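Local atomic coordinates of BSU-2 beta-lactamase (Bacillus subtilis, PDB entry 6W5E), a protein that hydrolyses the beta-lactam ring of antibiotics as a class D serine beta-lactamase, and probably contributes to antibiotic resistance. Residues G225-F230 against K250-T255. Sequence-based numbering, arbitrary orientation.
Sequences GWFVGF and KAKNIT
The hydroxyl of T255, which meets the F227 ring at its edge, donates to the carbonyl of A251 one helical turn earlier, with OG1 2.8 Å from A251 O. That carbonyl also takes the backbone N of T255, and the two donors reach it from opposite faces of its plane; the hydroxyl has a second hydrogen-bond partner in T242 of strand 236-244. The contact belongs to the penicillin-binding-protein/beta-lactamase fold, in which the C-terminal helix, here 248-261, packs on the central antiparallel sheet. The axes of segments 225-230 and 250-255 approach to 6.6 Å, with 46° between their directions, and F227, its side chain pointing towards the helix, makes the largest share of the contact. With CG anti to the backbone N (chi1 -175°), its ring stands up from the sheet beside the helix. K252 lies over one face as a CH-pi contact: CG sits 3.7 Å from the ring centroid and only 5° off the normal. The fully extended lysine chain then carries NZ beyond the aromatic surface to a hydrogen bond with Q203, on the edge strand 202-205. T255 meets the CD2/CE2 side of the ring edge, its OG1 lying in the ring plane and 3.5 Å from F227 CD2, while CG2 packs near CD2 and CE2. The CB of W226 points away from the helix; its NE1 is hydrogen-bonded to T73 O and the indole touches Q175 of helix 172-184. Nearer the start of the strand, A251 packs directly on the backbone at W226 and F227, consistent with close approach there, its CB resting 3.5 Å from W226 C.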
ATOM      1  N   GLY A 225       9.770   6.653  -0.039  1.00 10.86           N
ATOM      2  CA  GLY A 225       9.465   5.273  -0.380  1.00 12.20           C
ATOM      3  C   GLY A 225       8.581   4.626   0.663  1.00 10.18           C
ATOM      4  O   GLY A 225       8.688   4.904   1.863  1.00 11.81           O
ATOM      5  N   TRP A 226       7.709   3.736   0.189  1.00 10.36           N
ATOM      6  CA  TRP A 226       6.784   3.016   1.046  1.00 10.33           C
ATOM      7  C   TRP A 226       6.731   1.550   0.632  1.00  9.26           C
ATOM      8  O   TRP A 226       6.859   1.219  -0.548  1.00 10.24           O
ATOM      9  CB  TRP A 226       5.356   3.498   0.832  1.00 11.48           C
ATOM     10  CG  TRP A 226       4.967   4.896   1.199  1.00 11.37           C
ATOM     11  CD1 TRP A 226       5.008   6.000   0.393  1.00 12.43           C
ATOM     12  CD2 TRP A 226       4.340   5.314   2.421  1.00 10.58           C
ATOM     13  NE1 TRP A 226       4.483   7.089   1.055  1.00 12.14           N
ATOM     14  CE2 TRP A 226       4.067   6.694   2.303  1.00 12.07           C
ATOM     15  CE3 TRP A 226       3.996   4.655   3.610  1.00 11.37           C
ATOM     16  CZ2 TRP A 226       3.458   7.424   3.321  1.00 13.66           C
ATOM     17  CZ3 TRP A 226       3.391   5.381   4.624  1.00 13.05           C
ATOM     18  CH2 TRP A 226       3.139   6.754   4.477  1.00 13.06           C
ATOM     19  N   PHE A 227       6.464   0.679   1.607  1.00  9.77           N
ATOM     20  CA  PHE A 227       5.979  -0.670   1.331  1.00 10.14           C
ATOM     21  C   PHE A 227       4.993  -1.009   2.438  1.00  9.85           C
ATOM     22  O   PHE A 227       5.354  -1.004   3.619  1.00 11.04           O
ATOM     23  CB  PHE A 227       7.115  -1.697   1.252  1.00 11.32           C
ATOM     24  CG  PHE A 227       6.660  -3.080   0.847  1.00  9.61           C
ATOM     25  CD1 PHE A 227       6.058  -3.301  -0.394  1.00 11.90           C
ATOM     26  CD2 PHE A 227       6.829  -4.158   1.703  1.00 11.02           C
ATOM     27  CE1 PHE A 227       5.644  -4.572  -0.764  1.00 12.94           C
ATOM     28  CE2 PHE A 227       6.417  -5.431   1.330  1.00 12.28           C
ATOM     29  CZ  PHE A 227       5.828  -5.637   0.101  1.00 12.69           C
ATOM     30  N   VAL A 228       3.736  -1.247   2.068  1.00  9.96           N
ATOM     31  CA  VAL A 228       2.659  -1.416   3.033  1.00  9.51           C
ATOM     32  C   VAL A 228       1.864  -2.659   2.677  1.00  9.59           C
ATOM     33  O   VAL A 228       1.747  -3.023   1.505  1.00 11.29           O
ATOM     34  CB  VAL A 228       1.753  -0.158   3.092  1.00 10.82           C
ATOM     35  CG1 VAL A 228       2.603   1.104   3.294  1.00 11.85           C
ATOM     36  CG2 VAL A 228       0.898  -0.017   1.840  1.00 12.27           C
ATOM     37  N   GLY A 229       1.327  -3.322   3.689  1.00  9.84           N
ATOM     38  CA  GLY A 229       0.571  -4.530   3.381  1.00 10.40           C
ATOM     39  C   GLY A 229       0.382  -5.400   4.613  1.00  9.90           C
ATOM     40  O   GLY A 229       0.282  -4.903   5.735  1.00 10.74           O
ATOM     41  N   PHE A 230       0.295  -6.703   4.368  1.00 10.15           N
ATOM     42  CA  PHE A 230       0.089  -7.645   5.452  1.00 10.45           C
ATOM     43  C   PHE A 230       0.623  -8.999   5.025  1.00  9.87           C
ATOM     44  O   PHE A 230       0.833  -9.259   3.841  1.00 11.56           O
ATOM     45  CB  PHE A 230      -1.374  -7.713   5.932  1.00 12.20           C
ATOM     46  CG  PHE A 230      -2.390  -7.355   4.888  1.00 11.46           C
ATOM     47  CD1 PHE A 230      -2.756  -8.257   3.901  1.00 12.82           C
ATOM     48  CD2 PHE A 230      -2.996  -6.108   4.902  1.00 12.88           C
ATOM     49  CE1 PHE A 230      -3.697  -7.915   2.949  1.00 14.09           C
ATOM     50  CE2 PHE A 230      -3.942  -5.768   3.950  1.00 14.07           C
ATOM     51  CZ  PHE A 230      -4.288  -6.676   2.972  1.00 14.48           C
ATOM     52  N   LYS A 250      13.743   0.054  -1.722  1.00 13.87           N
ATOM     53  CA  LYS A 250      14.437   0.004  -0.438  1.00 14.58           C
ATOM     54  C   LYS A 250      13.469  -0.328   0.691  1.00 12.55           C
ATOM     55  O   LYS A 250      13.766  -1.167   1.551  1.00 13.62           O
ATOM     56  CB  LYS A 250      15.152   1.330  -0.170  1.00 16.58           C
ATOM     57  CG  LYS A 250      15.888   1.378   1.168  1.00 18.34           C
ATOM     58  CD  LYS A 250      17.038   0.382   1.233  1.00 21.73           C
ATOM     59  CE  LYS A 250      17.972   0.705   2.392  1.00 24.81           C
ATOM     60  NZ  LYS A 250      19.137  -0.213   2.460  1.00 31.92           N
ATOM     61  N   ALA A 251      12.302   0.328   0.713  1.00 11.82           N
ATOM     62  CA  ALA A 251      11.310   0.031   1.741  1.00 12.69           C
ATOM     63  C   ALA A 251      10.898  -1.435   1.697  1.00 10.82           C
ATOM     64  O   ALA A 251      10.762  -2.084   2.741  1.00 12.01           O
ATOM     65  CB  ALA A 251      10.092   0.935   1.554  1.00 12.40           C
ATOM     66  N   LYS A 252      10.703  -1.980   0.496  1.00 10.90           N
ATOM     67  CA  LYS A 252      10.293  -3.375   0.383  1.00 11.12           C
ATOM     68  C   LYS A 252      11.408  -4.307   0.835  1.00 11.51           C
ATOM     69  O   LYS A 252      11.155  -5.280   1.551  1.00 12.86           O
ATOM     70  CB  LYS A 252       9.889  -3.686  -1.059  1.00 11.88           C
ATOM     71  CG  LYS A 252       9.390  -5.116  -1.266  1.00 14.88           C
ATOM     72  CD  LYS A 252       9.027  -5.373  -2.718  1.00 17.76           C
ATOM     73  CE  LYS A 252       8.551  -6.800  -2.900  1.00 21.22           C
ATOM     74  NZ  LYS A 252       8.193  -7.111  -4.319  1.00 25.90           N
ATOM     75  N   ASN A 253      12.649  -4.025   0.428  1.00 12.79           N
ATOM     76  CA  ASN A 253      13.760  -4.882   0.830  1.00 12.97           C
ATOM     77  C   ASN A 253      13.943  -4.879   2.344  1.00 12.09           C
ATOM     78  O   ASN A 253      14.240  -5.919   2.944  1.00 13.46           O
ATOM     79  CB  ASN A 253      15.047  -4.452   0.125  1.00 14.70           C
ATOM     80  CG  ASN A 253      15.022  -4.749  -1.358  1.00 18.25           C
ATOM     81  OD1 ASN A 253      14.191  -5.526  -1.830  1.00 19.41           O
ATOM     82  ND2 ASN A 253      15.942  -4.138  -2.102  1.00 19.78           N
ATOM     83  N   ILE A 254      13.771  -3.716   2.980  1.00 12.76           N
ATOM     84  CA  ILE A 254      13.846  -3.646   4.438  1.00 12.61           C
ATOM     85  C   ILE A 254      12.754  -4.506   5.057  1.00 12.05           C
ATOM     86  O   ILE A 254      12.999  -5.286   5.988  1.00 12.86           O
ATOM     87  CB  ILE A 254      13.747  -2.182   4.908  1.00 12.72           C
ATOM     88  CG1 ILE A 254      15.070  -1.440   4.670  1.00 14.70           C
ATOM     89  CG2 ILE A 254      13.336  -2.123   6.375  1.00 13.85           C
ATOM     90  CD1 ILE A 254      14.963   0.043   4.888  1.00 16.55           C
ATOM     91  N   THR A 255      11.529  -4.373   4.549  1.00 12.30           N
ATOM     92  CA  THR A 255      10.407  -5.120   5.102  1.00 11.04           C
ATOM     93  C   THR A 255      10.647  -6.613   4.982  1.00 11.35           C
ATOM     94  O   THR A 255      10.461  -7.366   5.942  1.00 11.97           O
ATOM     95  CB  THR A 255       9.123  -4.749   4.361  1.00 11.45           C
ATOM     96  OG1 THR A 255       8.920  -3.330   4.400  1.00 12.05           O
ATOM     97  CG2 THR A 255       7.931  -5.441   4.997  1.00 11.82           C
TER